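Shikimate 5-dehydrogenase (Thermus thermophilus, PDB 2D5C) catalyses the reversible NADPH-linked reduction of 3-dehydroshikimate to shikimate, a step in the chorismate pathway that leads to the aromatic amino acids. Local coordinates at residues Gly200-Leu205 / Thr212-Glu217. Sequence-based numbering, arbitrary orientation.
With SO4 (sulfate ion), chain C.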
loop_
_atom_site.group_PDB
_atom_site.type_symbol
_atom_site.label_atom_id
_atom_site.label_comp_id
_atom_site.label_asym_id
_atom_site.label_seq_id
_atom_site.Cartn_x
_atom_site.Cartn_y
_atom_site.Cartn_z
ATOM N N GLY A 200 8.030 12.719 -37.771
ATOM C CA GLY A 200 8.100 12.209 -36.417
ATOM C C GLY A 200 6.733 12.016 -35.785
ATOM O O GLY A 200 5.762 11.710 -36.480
ATOM N N ALA A 201 6.657 12.192 -34.463
ATOM C CA ALA A 201 5.407 12.019 -33.731
ATOM C C ALA A 201 5.202 13.109 -32.662
ATOM O O ALA A 201 6.160 13.761 -32.225
ATOM C CB ALA A 201 5.371 10.632 -33.072
ATOM N N ALA A 202 3.950 13.306 -32.261
ATOM C CA ALA A 202 3.611 14.298 -31.243
ATOM C C ALA A 202 2.551 13.745 -30.302
ATOM O O ALA A 202 1.634 13.031 -30.720
ATOM C CB ALA A 202 3.110 15.587 -31.896
ATOM N N VAL A 203 2.692 14.063 -29.019
ATOM C CA VAL A 203 1.749 13.611 -28.003
ATOM C C VAL A 203 1.372 14.807 -27.147
ATOM O O VAL A 203 2.237 15.616 -26.807
ATOM C CB VAL A 203 2.384 12.531 -27.096
ATOM C CG1 VAL A 203 1.371 12.057 -26.066
ATOM C CG2 VAL A 203 2.881 11.357 -27.961
ATOM N N ASP A 204 0.084 14.945 -26.839
ATOM C CA ASP A 204 -0.368 16.070 -26.014
ATOM C C ASP A 204 -1.020 15.516 -24.751
ATOM O O ASP A 204 -1.891 14.653 -24.829
ATOM C CB ASP A 204 -1.381 16.943 -26.791
ATOM C CG ASP A 204 -1.546 18.345 -26.191
ATOM O OD1 ASP A 204 -1.223 18.524 -24.999
ATOM O OD2 ASP A 204 -2.016 19.277 -26.899
ATOM N N LEU A 205 -0.578 15.991 -23.586
ATOM C CA LEU A 205 -1.150 15.551 -22.322
ATOM C C LEU A 205 -2.481 16.266 -22.070
ATOM O O LEU A 205 -3.312 15.775 -21.308
ATOM C CB LEU A 205 -0.188 15.834 -21.155
ATOM C CG LEU A 205 1.228 15.261 -21.258
ATOM C CD1 LEU A 205 1.905 15.287 -19.884
ATOM C CD2 LEU A 205 1.163 13.851 -21.779
ATOM N N THR A 212 -6.579 19.283 -29.552
ATOM C CA THR A 212 -6.011 20.591 -29.287
ATOM C C THR A 212 -5.416 21.215 -30.534
ATOM O O THR A 212 -5.210 20.539 -31.542
ATOM C CB THR A 212 -4.899 20.462 -28.235
ATOM O OG1 THR A 212 -3.901 19.562 -28.724
ATOM C CG2 THR A 212 -5.462 19.892 -26.930
ATOM N N ARG A 213 -5.135 22.510 -30.466
ATOM C CA ARG A 213 -4.529 23.187 -31.594
ATOM C C ARG A 213 -3.185 22.510 -31.894
ATOM O O ARG A 213 -2.884 22.208 -33.041
ATOM C CB ARG A 213 -4.325 24.672 -31.302
ATOM C CG ARG A 213 -3.783 25.408 -32.505
ATOM C CD ARG A 213 -3.688 26.922 -32.333
ATOM N NE ARG A 213 -3.016 27.475 -33.505
ATOM C CZ ARG A 213 -2.289 28.584 -33.522
ATOM N NH1 ARG A 213 -2.130 29.310 -32.420
ATOM N NH2 ARG A 213 -1.683 28.941 -34.645
ATOM N N PHE A 214 -2.392 22.259 -30.849
ATOM C CA PHE A 214 -1.087 21.591 -30.980
ATOM C C PHE A 214 -1.191 20.267 -31.767
ATOM O O PHE A 214 -0.401 20.002 -32.683
ATOM C CB PHE A 214 -0.531 21.318 -29.570
ATOM C CG PHE A 214 0.734 20.490 -29.535
ATOM C CD1 PHE A 214 1.981 21.088 -29.677
ATOM C CD2 PHE A 214 0.675 19.127 -29.287
ATOM C CE1 PHE A 214 3.157 20.336 -29.561
ATOM C CE2 PHE A 214 1.849 18.359 -29.170
ATOM C CZ PHE A 214 3.089 18.969 -29.305
ATOM N N LEU A 215 -2.149 19.428 -31.399
ATOM C CA LEU A 215 -2.293 18.142 -32.078
ATOM C C LEU A 215 -2.771 18.300 -33.511
ATOM O O LEU A 215 -2.336 17.569 -34.394
ATOM C CB LEU A 215 -3.253 17.217 -31.325
ATOM C CG LEU A 215 -2.690 16.552 -30.059
ATOM C CD1 LEU A 215 -3.792 15.744 -29.395
ATOM C CD2 LEU A 215 -1.505 15.651 -30.414
ATOM N N ARG A 216 -3.678 19.243 -33.737
ATOM C CA ARG A 216 -4.170 19.474 -35.089
ATOM C C ARG A 216 -3.030 19.991 -35.958
ATOM O O ARG A 216 -2.922 19.637 -37.127
ATOM C CB ARG A 216 -5.342 20.465 -35.067
ATOM C CG ARG A 216 -6.627 19.885 -34.484
ATOM C CD ARG A 216 -7.645 20.987 -34.173
ATOM N NE ARG A 216 -8.914 20.482 -33.654
ATOM C CZ ARG A 216 -9.912 20.029 -34.416
ATOM N NH1 ARG A 216 -9.790 20.009 -35.736
ATOM N NH2 ARG A 216 -11.047 19.619 -33.862
ATOM N N GLU A 217 -2.164 20.824 -35.389
ATOM C CA GLU A 217 -1.028 21.342 -36.142
ATOM C C GLU A 217 -0.071 20.203 -36.466
ATOM O O GLU A 217 0.443 20.101 -37.584
ATOM C CB GLU A 217 -0.276 22.393 -35.325
ATOM C CG GLU A 217 -0.996 23.714 -35.233
ATOM C CD GLU A 217 -0.306 24.666 -34.269
ATOM O OE1 GLU A 217 0.080 24.203 -33.180
ATOM O OE2 GLU A 217 -0.154 25.861 -34.595
HETATM S S SO4 C . 1.584 30.514 -34.898
HETATM O O1 SO4 C . 1.702 29.019 -35.521
HETATM O O2 SO4 C . 2.883 31.107 -35.108
HETATM O O3 SO4 C . 0.620 31.172 -35.493
HETATM O O4 SO4 C . 1.399 30.269 -33.494
#
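In the Rossmann-type NADP-binding domain, strand 201-204, helix 213-220 and strand 224-226 form a beta-alpha-beta unit, and Asp204 joins its first two elements by a hydrogen bond to Thr212. The segment axes support this assignment: they run nearly antiparallel, at 166°, and approach to 8.5 Å, as expected of a helix returning over a parallel sheet. Thr212 OG1 donates to Asp204 OD2 at 2.6 Å, meeting the oxygen on its anti side, 26° out of the carboxylate plane. The same hydroxyl accepts from Leu215 N at 3.2 Å with an N-H...O angle of 160°, which makes Thr212 the N-cap. Its first torsion sets OG1 between the backbone N and the carbonyl carbon, where it can serve both partners. A valine in place of Thr212 would probably leave Leu215 N without its cap and Asp204 OD2 without this donor. The other carboxylate oxygen, Asp204 OD1, is bonded to Asn177 ND2 and Val206 N, so both oxygens are engaged and the buried group is fixed in rotation; the amino end of the helix is likely to favour its negative charge. Leu205, the next residue, belongs to the NADP(+) site. Carbon contacts extend the interface: Leu215 CG lies 3.5 Å from Asp204 CB. Phe214 adds contacts to Asp204, Val203 and Ala202. With CG anti to the backbone N, the Phe214 ring reaches the strand obliquely, and its CD2 lies in van der Waals contact with Asp204 OD2 at 3.6 Å. Phe214 CE2 meets Val203 O in the same way, also at 3.6 Å. The apolar side-chain pair of the interface is Phe214 CE2 with Ala202 CB, 4.1 Å apart.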